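Local coordinates for protein cytochrome C (Marichromatium purpuratum 984, PDB 5LO9) that probably oxidises thiosulfate to tetrathionate, and can perhaps run the reverse reduction, as a thiosulfate dehydrogenase that passes electrons through covalently bound c-type hemes, at residues 422-426 against 469-475; 332-338 against 430-434; 139-144 against 183-189. One frame throughout, in Å; residues are numbered along the deposited sequence.

Interaction 1: 422-426 against 469-475. With HEC (heme c), chain F.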
# COMPACT_ATOMS: atom_id res chain seq x y z
N PRO A 422 -6.75 4.90 -28.67
CA PRO A 422 -7.87 4.32 -27.98
C PRO A 422 -9.19 4.76 -28.58
O PRO A 422 -9.37 5.95 -28.89
CB PRO A 422 -7.73 4.86 -26.55
CG PRO A 422 -6.32 5.23 -26.43
CD PRO A 422 -5.91 5.68 -27.76
N PRO A 423 -10.14 3.84 -28.71
CA PRO A 423 -11.55 4.19 -28.95
C PRO A 423 -12.09 5.09 -27.86
O PRO A 423 -11.94 4.81 -26.68
CB PRO A 423 -12.26 2.83 -28.90
CG PRO A 423 -11.22 1.83 -29.02
CD PRO A 423 -9.94 2.40 -28.54
N LEU A 424 -12.81 6.14 -28.27
CA LEU A 424 -13.33 7.11 -27.34
C LEU A 424 -14.82 6.99 -27.11
O LEU A 424 -15.36 7.67 -26.22
CB LEU A 424 -13.01 8.52 -27.84
CG LEU A 424 -11.54 8.81 -28.10
CD1 LEU A 424 -11.41 10.30 -28.45
CD2 LEU A 424 -10.66 8.44 -26.89
N TRP A 425 -15.52 6.21 -27.92
CA TRP A 425 -16.89 5.84 -27.63
C TRP A 425 -17.20 4.56 -28.40
O TRP A 425 -16.34 4.00 -29.08
CB TRP A 425 -17.88 6.97 -27.93
CG TRP A 425 -17.97 7.43 -29.38
CD1 TRP A 425 -18.74 6.87 -30.35
CD2 TRP A 425 -17.32 8.56 -29.98
NE1 TRP A 425 -18.59 7.57 -31.53
CE2 TRP A 425 -17.73 8.61 -31.33
CE3 TRP A 425 -16.42 9.52 -29.52
CZ2 TRP A 425 -17.27 9.56 -32.23
CZ3 TRP A 425 -15.95 10.48 -30.42
CH2 TRP A 425 -16.39 10.48 -31.77
N GLY A 426 -18.43 4.08 -28.25
CA GLY A 426 -18.78 2.81 -28.83
C GLY A 426 -18.43 1.66 -27.94
O GLY A 426 -17.91 1.83 -26.84
N TYR A 469 -18.84 16.70 -26.70
CA TYR A 469 -19.14 15.94 -27.91
C TYR A 469 -18.82 14.46 -27.73
O TYR A 469 -19.65 13.59 -27.99
CB TYR A 469 -18.39 16.51 -29.11
CG TYR A 469 -18.42 15.63 -30.37
CD1 TYR A 469 -19.57 15.50 -31.12
CD2 TYR A 469 -17.31 14.97 -30.81
CE1 TYR A 469 -19.61 14.70 -32.29
CE2 TYR A 469 -17.35 14.18 -31.99
CZ TYR A 469 -18.51 14.06 -32.70
OH TYR A 469 -18.54 13.29 -33.84
N ILE A 470 -17.61 14.15 -27.27
CA ILE A 470 -17.17 12.76 -27.09
C ILE A 470 -18.11 12.01 -26.16
O ILE A 470 -18.56 10.89 -26.45
CB ILE A 470 -15.74 12.75 -26.52
CG1 ILE A 470 -14.73 12.93 -27.62
CG2 ILE A 470 -15.46 11.45 -25.74
CD1 ILE A 470 -13.32 13.33 -27.08
N ASN A 471 -18.37 12.58 -24.99
CA ASN A 471 -19.09 11.86 -23.97
C ASN A 471 -20.60 11.95 -24.12
O ASN A 471 -21.33 11.66 -23.17
CB ASN A 471 -18.62 12.35 -22.60
CG ASN A 471 -17.27 11.77 -22.21
OD1 ASN A 471 -16.95 10.61 -22.57
ND2 ASN A 471 -16.46 12.55 -21.48
N ALA A 472 -21.08 12.35 -25.28
CA ALA A 472 -22.50 12.30 -25.56
C ALA A 472 -22.84 11.18 -26.52
O ALA A 472 -23.95 11.14 -27.05
CB ALA A 472 -22.96 13.66 -26.07
N HIS A 473 -21.94 10.24 -26.68
CA HIS A 473 -22.12 9.07 -27.52
C HIS A 473 -22.42 7.85 -26.64
O HIS A 473 -22.08 7.81 -25.46
CB HIS A 473 -20.85 8.78 -28.33
CG HIS A 473 -20.56 9.79 -29.40
ND1 HIS A 473 -19.93 10.99 -29.15
CD2 HIS A 473 -20.77 9.75 -30.73
CE1 HIS A 473 -19.79 11.66 -30.27
NE2 HIS A 473 -20.28 10.93 -31.26
N GLU A 474 -23.04 6.84 -27.24
CA GLU A 474 -23.22 5.64 -26.43
C GLU A 474 -21.89 4.92 -26.27
O GLU A 474 -20.98 5.04 -27.10
CB GLU A 474 -24.25 4.67 -27.03
CG GLU A 474 -25.69 5.04 -26.75
CD GLU A 474 -26.10 4.92 -25.26
OE1 GLU A 474 -25.40 4.24 -24.48
OE2 GLU A 474 -27.12 5.53 -24.88
N ARG A 475 -21.82 4.13 -25.21
CA ARG A 475 -20.67 3.31 -24.84
C ARG A 475 -21.24 2.24 -23.93
O ARG A 475 -22.43 2.33 -23.58
CB ARG A 475 -19.61 4.12 -24.09
CG ARG A 475 -20.17 4.74 -22.78
CD ARG A 475 -19.16 5.61 -22.06
NE ARG A 475 -18.84 6.81 -22.83
CZ ARG A 475 -17.81 6.92 -23.66
NH1 ARG A 475 -16.97 5.89 -23.85
NH2 ARG A 475 -17.62 8.05 -24.31
FE HEC F . -5.91 11.43 -28.00
CHA HEC F . -5.50 9.05 -25.48
CHB HEC F . -8.88 12.55 -26.54
CHC HEC F . -6.03 14.02 -30.29
CHD HEC F . -3.30 9.93 -29.84
NA HEC F . -7.01 10.89 -26.31
C1A HEC F . -6.70 9.91 -25.44
C2A HEC F . -7.72 9.78 -24.37
C3A HEC F . -8.69 10.81 -24.67
C4A HEC F . -8.16 11.43 -25.91
CMA HEC F . -9.93 11.12 -23.88
CAA HEC F . -7.78 8.85 -23.20
CBA HEC F . -9.10 8.08 -23.28
CGA HEC F . -8.94 6.61 -23.51
O1A HEC F . -7.79 6.14 -23.59
O2A HEC F . -9.99 5.93 -23.63
NB HEC F . -7.22 13.00 -28.34
C1B HEC F . -8.34 13.28 -27.67
C2B HEC F . -9.02 14.49 -28.19
C3B HEC F . -8.18 14.93 -29.29
C4B HEC F . -7.08 13.93 -29.28
CMB HEC F . -10.29 15.08 -27.70
CAB HEC F . -8.34 16.11 -30.20
CBB HEC F . -8.34 17.34 -29.32
NC HEC F . -4.87 11.89 -29.75
C1C HEC F . -5.06 12.95 -30.52
C2C HEC F . -4.21 12.98 -31.72
C3C HEC F . -3.40 11.78 -31.60
C4C HEC F . -3.92 11.17 -30.35
CMC HEC F . -4.22 14.01 -32.80
CAC HEC F . -2.36 11.20 -32.51
CBC HEC F . -1.23 12.09 -32.93
ND HEC F . -4.63 9.81 -27.70
C1D HEC F . -3.66 9.39 -28.52
C2D HEC F . -2.93 8.23 -27.95
C3D HEC F . -3.56 7.98 -26.66
C4D HEC F . -4.60 9.02 -26.61
CMD HEC F . -1.79 7.46 -28.51
CAD HEC F . -3.21 6.91 -25.69
CBD HEC F . -1.94 7.37 -24.99
CGD HEC F . -0.96 6.23 -24.75
O1D HEC F . -1.18 5.07 -25.16
O2D HEC F . 0.09 6.48 -24.17

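Interaction 2: 332-338 against 430-434. With HEC (heme c), chain E; THJ (thiosulfate), chain J; EDO (1,2-ethanediol), chain V.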
# COMPACT_ATOMS: atom_id res chain seq x y z
N ARG A 332 -13.26 -2.32 -13.32
CA ARG A 332 -14.71 -2.44 -13.41
C ARG A 332 -15.28 -1.44 -14.40
O ARG A 332 -16.25 -1.74 -15.10
CB ARG A 332 -15.36 -2.28 -12.04
CG ARG A 332 -16.87 -2.51 -12.06
CD ARG A 332 -17.55 -2.79 -10.70
NE ARG A 332 -18.77 -3.62 -10.91
CZ ARG A 332 -19.96 -3.45 -10.32
NH1 ARG A 332 -20.17 -2.48 -9.43
NH2 ARG A 332 -20.97 -4.29 -10.60
N TYR A 333 -14.72 -0.24 -14.47
CA TYR A 333 -15.34 0.84 -15.24
C TYR A 333 -14.52 1.20 -16.47
O TYR A 333 -15.02 1.09 -17.59
CB TYR A 333 -15.57 2.07 -14.38
CG TYR A 333 -16.44 1.79 -13.17
CD1 TYR A 333 -17.74 1.37 -13.32
CD2 TYR A 333 -15.96 1.93 -11.88
CE1 TYR A 333 -18.55 1.09 -12.21
CE2 TYR A 333 -16.76 1.65 -10.78
CZ TYR A 333 -18.05 1.23 -10.95
OH TYR A 333 -18.84 0.96 -9.87
N SER A 334 -13.26 1.63 -16.32
CA SER A 334 -12.49 2.00 -17.50
C SER A 334 -12.13 0.81 -18.40
O SER A 334 -12.00 0.99 -19.61
CB SER A 334 -11.21 2.74 -17.11
OG SER A 334 -11.50 3.90 -16.36
N MET A 335 -11.92 -0.38 -17.83
CA MET A 335 -11.63 -1.59 -18.61
C MET A 335 -12.86 -2.48 -18.84
O MET A 335 -12.74 -3.55 -19.44
CB MET A 335 -10.54 -2.42 -17.91
CG MET A 335 -9.44 -1.58 -17.29
SD MET A 335 -8.50 -0.49 -18.42
CE MET A 335 -7.80 -1.72 -19.55
N ASN A 336 -14.03 -2.08 -18.33
CA ASN A 336 -15.30 -2.75 -18.66
C ASN A 336 -15.26 -4.26 -18.41
O ASN A 336 -15.62 -5.07 -19.28
CB ASN A 336 -15.65 -2.47 -20.10
CG ASN A 336 -17.05 -2.79 -20.39
OD1 ASN A 336 -17.94 -2.49 -19.59
ND2 ASN A 336 -17.30 -3.37 -21.57
N ALA A 337 -14.86 -4.65 -17.20
CA ALA A 337 -14.56 -6.05 -16.93
C ALA A 337 -15.79 -6.93 -17.05
O ALA A 337 -15.65 -8.14 -17.27
CB ALA A 337 -13.95 -6.19 -15.54
N GLN A 338 -16.98 -6.36 -16.90
CA GLN A 338 -18.20 -7.16 -17.04
C GLN A 338 -18.27 -7.84 -18.41
O GLN A 338 -18.79 -8.95 -18.52
CB GLN A 338 -19.42 -6.26 -16.84
CG GLN A 338 -19.58 -5.17 -17.91
CD GLN A 338 -20.68 -4.19 -17.57
OE1 GLN A 338 -21.55 -4.49 -16.73
NE2 GLN A 338 -20.62 -2.98 -18.15
N TYR A 430 -14.28 2.97 -22.84
CA TYR A 430 -14.62 2.89 -21.43
C TYR A 430 -16.13 2.98 -21.26
O TYR A 430 -16.83 3.56 -22.10
CB TYR A 430 -13.95 4.02 -20.65
CG TYR A 430 -14.11 5.42 -21.25
CD1 TYR A 430 -15.23 6.20 -20.95
CD2 TYR A 430 -13.14 5.95 -22.09
CE1 TYR A 430 -15.39 7.48 -21.46
CE2 TYR A 430 -13.28 7.26 -22.63
CZ TYR A 430 -14.41 8.00 -22.30
OH TYR A 430 -14.57 9.26 -22.79
N ASN A 431 -16.63 2.41 -20.15
CA ASN A 431 -18.08 2.30 -20.00
C ASN A 431 -18.63 3.52 -19.25
O ASN A 431 -17.90 4.45 -18.88
CB ASN A 431 -18.47 0.94 -19.37
CG ASN A 431 -18.20 0.78 -17.85
OD1 ASN A 431 -18.26 1.74 -17.04
ND2 ASN A 431 -17.96 -0.48 -17.45
N TRP A 432 -19.96 3.53 -19.05
CA TRP A 432 -20.66 4.71 -18.57
C TRP A 432 -20.41 4.99 -17.10
O TRP A 432 -20.85 6.03 -16.59
CB TRP A 432 -22.17 4.55 -18.79
CG TRP A 432 -22.69 5.02 -20.13
CD1 TRP A 432 -23.17 4.23 -21.15
CD2 TRP A 432 -22.82 6.36 -20.57
NE1 TRP A 432 -23.58 5.02 -22.20
CE2 TRP A 432 -23.38 6.33 -21.86
CE3 TRP A 432 -22.52 7.59 -20.00
CZ2 TRP A 432 -23.62 7.48 -22.60
CZ3 TRP A 432 -22.77 8.73 -20.72
CH2 TRP A 432 -23.31 8.67 -22.01
N GLY A 433 -19.72 4.09 -16.40
CA GLY A 433 -19.38 4.34 -15.02
C GLY A 433 -17.99 4.91 -14.86
O GLY A 433 -17.64 5.33 -13.76
N ALA A 434 -17.21 4.94 -15.93
CA ALA A 434 -15.82 5.41 -15.84
C ALA A 434 -15.77 6.93 -15.69
O ALA A 434 -16.57 7.65 -16.28
CB ALA A 434 -15.01 5.00 -17.06
FE HEC E . -7.25 5.18 -14.03
CHA HEC E . -7.63 7.56 -11.48
CHB HEC E . -5.14 3.27 -11.99
CHC HEC E . -7.09 2.66 -16.50
CHD HEC E . -8.98 7.23 -16.18
NA HEC E . -6.52 5.40 -12.10
C1A HEC E . -6.80 6.39 -11.26
C2A HEC E . -6.13 6.25 -9.94
C3A HEC E . -5.39 5.00 -10.09
C4A HEC E . -5.70 4.54 -11.46
CMA HEC E . -4.51 4.37 -9.07
CAA HEC E . -6.18 7.20 -8.78
CBA HEC E . -5.38 8.45 -9.12
CGA HEC E . -5.26 9.38 -7.93
O1A HEC E . -4.36 10.25 -7.98
O2A HEC E . -6.08 9.29 -6.96
NB HEC E . -6.31 3.32 -14.24
C1B HEC E . -5.51 2.75 -13.31
C2B HEC E . -5.01 1.43 -13.72
C3B HEC E . -5.59 1.25 -15.04
C4B HEC E . -6.39 2.48 -15.25
CMB HEC E . -4.09 0.53 -12.98
CAB HEC E . -5.43 0.07 -15.94
CBB HEC E . -6.06 -1.13 -15.25
NC HEC E . -7.93 4.97 -16.00
C1C HEC E . -7.76 3.92 -16.82
C2C HEC E . -8.30 4.16 -18.18
C3C HEC E . -8.87 5.51 -18.07
C4C HEC E . -8.57 5.91 -16.68
CMC HEC E . -8.27 3.20 -19.34
CAC HEC E . -9.55 6.38 -19.12
CBC HEC E . -10.65 5.64 -19.82
ND HEC E . -8.15 7.05 -13.84
C1D HEC E . -8.79 7.68 -14.81
C2D HEC E . -9.31 8.99 -14.38
C3D HEC E . -8.93 9.12 -12.97
C4D HEC E . -8.22 7.83 -12.76
CMD HEC E . -10.09 9.92 -15.26
CAD HEC E . -9.18 10.26 -11.98
CBD HEC E . -10.65 10.65 -11.77
CGD HEC E . -11.61 9.59 -11.17
O1D HEC E . -11.73 8.42 -11.65
O2D HEC E . -12.32 9.94 -10.19
S1 THJ J . -12.03 4.79 -12.65
O1 THJ J . -12.37 4.03 -11.40
O2 THJ J . -12.54 6.19 -12.59
O3 THJ J . -12.75 4.14 -13.77
S2 THJ J . -10.22 4.67 -13.03
C1 EDO V . -19.62 -13.69 -18.46
O1 EDO V . -19.09 -15.02 -18.36
C2 EDO V . -18.84 -12.91 -19.52
O2 EDO V . -19.42 -11.61 -19.71

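Interaction 3: 139-144 against 183-189. With HEC (heme c), chain D.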
# COMPACT_ATOMS: atom_id res chain seq x y z
N LEU A 139 8.37 2.60 -39.87
CA LEU A 139 9.81 2.87 -39.78
C LEU A 139 10.64 1.58 -39.79
O LEU A 139 11.83 1.60 -40.13
CB LEU A 139 10.09 3.63 -38.49
CG LEU A 139 9.18 4.82 -38.22
CD1 LEU A 139 9.51 5.40 -36.86
CD2 LEU A 139 9.34 5.90 -39.27
N ALA A 140 10.04 0.47 -39.41
CA ALA A 140 10.77 -0.78 -39.34
C ALA A 140 11.21 -1.24 -40.72
O ALA A 140 10.41 -1.32 -41.66
CB ALA A 140 9.88 -1.83 -38.70
N GLY A 141 12.51 -1.52 -40.84
CA GLY A 141 13.07 -2.02 -42.07
C GLY A 141 13.36 -0.97 -43.13
O GLY A 141 14.02 -1.29 -44.12
N GLN A 142 12.95 0.28 -42.93
CA GLN A 142 13.38 1.32 -43.86
C GLN A 142 14.90 1.45 -43.77
O GLN A 142 15.46 1.43 -42.68
CB GLN A 142 12.72 2.65 -43.51
CG GLN A 142 11.29 2.77 -43.95
CD GLN A 142 11.12 2.85 -45.48
OE1 GLN A 142 12.09 2.78 -46.25
NE2 GLN A 142 9.89 3.02 -45.91
N PRO A 143 15.59 1.62 -44.89
CA PRO A 143 17.05 1.77 -44.85
C PRO A 143 17.48 2.89 -43.91
O PRO A 143 16.77 3.88 -43.72
CB PRO A 143 17.42 2.09 -46.30
CG PRO A 143 16.42 1.41 -47.10
CD PRO A 143 15.10 1.56 -46.28
N TYR A 144 18.64 2.68 -43.29
CA TYR A 144 19.22 3.68 -42.40
C TYR A 144 19.36 5.01 -43.11
O TYR A 144 18.92 6.05 -42.60
CB TYR A 144 20.58 3.21 -41.91
CG TYR A 144 21.43 4.26 -41.17
CD1 TYR A 144 21.31 4.46 -39.77
CD2 TYR A 144 22.39 5.00 -41.86
CE1 TYR A 144 22.11 5.38 -39.10
CE2 TYR A 144 23.18 5.92 -41.20
CZ TYR A 144 23.04 6.11 -39.83
OH TYR A 144 23.86 7.05 -39.23
N ALA A 183 17.60 6.10 -36.37
CA ALA A 183 17.58 5.51 -37.70
C ALA A 183 18.16 4.12 -37.66
O ALA A 183 17.63 3.19 -38.29
CB ALA A 183 18.34 6.40 -38.67
N ALA A 184 19.25 3.93 -36.92
CA ALA A 184 19.83 2.59 -36.83
C ALA A 184 18.88 1.64 -36.11
O ALA A 184 18.69 0.50 -36.54
CB ALA A 184 21.19 2.65 -36.14
N TYR A 185 18.26 2.11 -35.03
CA TYR A 185 17.33 1.28 -34.29
C TYR A 185 16.22 0.78 -35.20
O TYR A 185 16.02 -0.43 -35.34
CB TYR A 185 16.74 2.07 -33.11
CG TYR A 185 15.76 1.25 -32.29
CD1 TYR A 185 16.19 0.46 -31.24
CD2 TYR A 185 14.42 1.22 -32.62
CE1 TYR A 185 15.29 -0.32 -30.51
CE2 TYR A 185 13.52 0.46 -31.90
CZ TYR A 185 13.97 -0.33 -30.85
OH TYR A 185 13.06 -1.08 -30.13
N PHE A 186 15.53 1.68 -35.87
CA PHE A 186 14.38 1.24 -36.65
C PHE A 186 14.81 0.52 -37.91
O PHE A 186 14.09 -0.37 -38.39
CB PHE A 186 13.45 2.42 -36.98
CG PHE A 186 12.54 2.77 -35.85
CD1 PHE A 186 11.53 1.89 -35.47
CD2 PHE A 186 12.72 3.93 -35.12
CE1 PHE A 186 10.69 2.18 -34.40
CE2 PHE A 186 11.90 4.24 -34.06
CZ PHE A 186 10.88 3.36 -33.70
N ALA A 187 15.98 0.85 -38.45
CA ALA A 187 16.47 0.11 -39.61
C ALA A 187 16.76 -1.36 -39.26
O ALA A 187 16.64 -2.23 -40.13
CB ALA A 187 17.70 0.80 -40.17
N THR A 188 17.09 -1.66 -38.01
CA THR A 188 17.37 -3.03 -37.60
C THR A 188 16.17 -3.70 -36.91
O THR A 188 16.37 -4.65 -36.15
CB THR A 188 18.59 -3.12 -36.67
OG1 THR A 188 18.36 -2.41 -35.45
CG2 THR A 188 19.80 -2.50 -37.33
N ARG A 189 14.90 -3.17 -37.09
CA ARG A 189 13.80 -3.98 -36.56
C ARG A 189 13.30 -4.98 -37.59
O ARG A 189 13.45 -4.79 -38.80
CB ARG A 189 12.58 -3.16 -36.14
CG ARG A 189 12.71 -2.02 -35.15
CD ARG A 189 13.13 -2.45 -33.77
NE ARG A 189 14.58 -2.56 -33.79
CZ ARG A 189 15.30 -3.26 -32.95
NH1 ARG A 189 14.69 -3.96 -31.99
NH2 ARG A 189 16.63 -3.26 -33.09
FE HEC D . 7.04 9.97 -37.32
CHA HEC D . 6.56 9.86 -40.77
CHB HEC D . 10.39 9.07 -37.77
CHC HEC D . 7.50 9.92 -33.86
CHD HEC D . 3.79 11.14 -36.89
NA HEC D . 8.24 9.54 -38.97
C1A HEC D . 7.87 9.54 -40.25
C2A HEC D . 8.95 9.22 -41.19
C3A HEC D . 10.10 9.00 -40.30
C4A HEC D . 9.54 9.22 -38.94
CMA HEC D . 11.49 8.63 -40.72
CAA HEC D . 8.94 9.12 -42.69
CBA HEC D . 8.62 7.69 -43.10
CGA HEC D . 8.67 7.53 -44.60
O1A HEC D . 8.23 6.48 -45.11
O2A HEC D . 9.15 8.47 -45.29
NB HEC D . 8.65 9.57 -36.05
C1B HEC D . 9.89 9.22 -36.41
C2B HEC D . 10.79 9.01 -35.25
C3B HEC D . 9.92 9.28 -34.09
C4B HEC D . 8.63 9.62 -34.72
CMB HEC D . 12.24 8.62 -35.28
CAB HEC D . 10.23 9.22 -32.62
CBB HEC D . 11.39 10.11 -32.31
NC HEC D . 5.86 10.43 -35.67
C1C HEC D . 6.21 10.33 -34.39
C2C HEC D . 5.13 10.72 -33.46
C3C HEC D . 4.02 11.11 -34.35
C4C HEC D . 4.60 10.89 -35.69
CMC HEC D . 5.22 10.72 -31.97
CAC HEC D . 2.61 11.54 -34.04
CBC HEC D . 2.38 12.52 -32.91
ND HEC D . 5.46 10.42 -38.59
C1D HEC D . 4.27 10.89 -38.25
C2D HEC D . 3.38 11.12 -39.40
C3D HEC D . 4.17 10.74 -40.55
C4D HEC D . 5.46 10.32 -39.92
CMD HEC D . 2.00 11.63 -39.39
CAD HEC D . 3.75 10.78 -42.00
CBD HEC D . 4.19 12.08 -42.67
CGD HEC D . 3.54 12.27 -44.03
O1D HEC D . 4.28 12.70 -44.93
O2D HEC D . 2.32 11.98 -44.20

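Interaction 1: 422-426 against 469-475
W425 holds CG between its backbone N and its carbonyl carbon (chi1 63°), while H473 turns CG anti to its own carbonyl carbon, and these two choices lay indole and imidazole face to face. The planes are 14° apart, with the five-membered ring centroid of W425 3.6 Å from that of the H473 ring. H473 CB also lies over the indole face in a CH-pi contact, and H473 ND1 donates to I470 O at 3.0 Å from above its carbonyl plane, which helps set the imidazole rotation. Beyond the stack, W425 CH2 approaches Y469 CE2 at 3.8 Å, and I470 CG1 meets the indole edge near its plane. Exchanging W425 for an alanine would probably leave H473 without its stacking partner and open a gap beside Y469 and I470. Next to the indole, R475 NH2 donates to L424 O at 3.0 Å, the bond lying in both the guanidinium and the carbonyl planes, and NH1 adds a weak second bond to the same oxygen. R475 NH1 is also bonded to Y430 O and S429 OG. G426 N gives its hydrogen to E474 O at 3.0 Å, at a glycine whose backbone angles would press a CB against the preceding carbonyl. L424 puts CD1 against I470 CD1 and CD2 against the porphyrin of heme c. P422 O accepts from H406 ND1, orienting the axial histidine as in other c-type cytochromes. The loop after strand 418-421 is thereby fastened to the end of helix 460-470, with Y398 of helix 391-401 meeting W425 and helix 439-449 touching I470.

Interaction 2: 332-338 against 430-434
Y333 receives G433 O over one face of its ring, while the aliphatic CG of R332 covers the opposite face. At the ring edge, close to its plane, lie N431 OD1 and thiosulfate O1, the former 3.8 Å from Y333 CD1. The amide of N431 stands 81° from the tyrosine plane, and both of its ends are used. N431 ND2 donates to N336 OD1 at 2.9 Å in a nearly straight bond (173°), and to R332 O at 3.2 Å along a lone pair of that carbonyl. N431 OD1 accepts from G433 N at 2.8 Å, an Asx turn that fixes the amide at the head of the type I turn from N431 to A434. The backbone joins in as N431 N donates to Y333 O at 3.3 Å. N336 OD1 is gripped twice, because Q338 NE2 binds it too; N336 ND2 also bonds D339 OD2, and Q338 NE2 bonds Q477 O.

The turn thus helps shape the thiosulfate pocket. S334 OG donates to thiosulfate O3 at 2.9 Å, A434 CB packs on that same hydroxyl oxygen, and Y333 CB lies beside O3. S334 CB, M335 SD and the Y430 ring rest against the heme c next to the ligand, and Y430 OH bonds N471. The contact ties the loop that leaves helix 323-332 and runs toward helix 351-363 to the loop joining strand 418-421 to helix 439-449.

Interaction 3: 139-144 against 183-189
F186 O is gripped from opposite faces of its carbonyl plane: G141 N donates at 3.1 Å (159°), and R189 N, one turn on at the helix end, at 3.2 Å. A140 CA adds a CA-H...O contact to the same oxygen. G141 takes a positive phi in the type II turn from L139 to Q142, which presents its N-H to the helix. Beside this bond, L139 CD1 sits 3.8 Å above the centre of the F186 ring, and Y185 CD2 covers the other face. The second branch, L139 CD2, points onto the porphyrin near C4A of heme c, so the leucine lies between the F186 ring and the cofactor. Farther along, Y144 swings its ring anti to the backbone N (chi1 169°), bringing CD1 to A183 CB at 3.7 Å and an edge to A184 N. A187 CB packs against Q142 O and the backbone N of Y144. Q142 bends its amide away, OE1 accepting from the backbone N of R39. The loop between helices 121-125 and 144-156 is thus packed on the last turns of helix 176-187, whose F186 also touches A108 of helix 102-110 and C121 of helix 121-125.

Interactions 1 and 3 are counterparts in separate cytochrome c domains: each pins a loop downstream of the heme-binding CXXCH motif to the end of a C-terminal helix, with a leucine, L424 or L139, wedged against the porphyrin. Their chemistry differs. Interaction 1, partly buried, relies on aromatic stacking and an arginine, whereas buried interaction 3 uses one backbone bond across it, a leucine-on-phenylalanine contact and small alanines. Interaction 2, also buried, is an amide network beside thiosulfate. Interactions 1 and 2 share the loop between strand 418-421 and helix 439-449 and touch through Y430, with segments alternating along the chain. Interaction 3 lies across the chain's centre, about 36 Å and 38 Å from interactions 1 and 2, centre to centre.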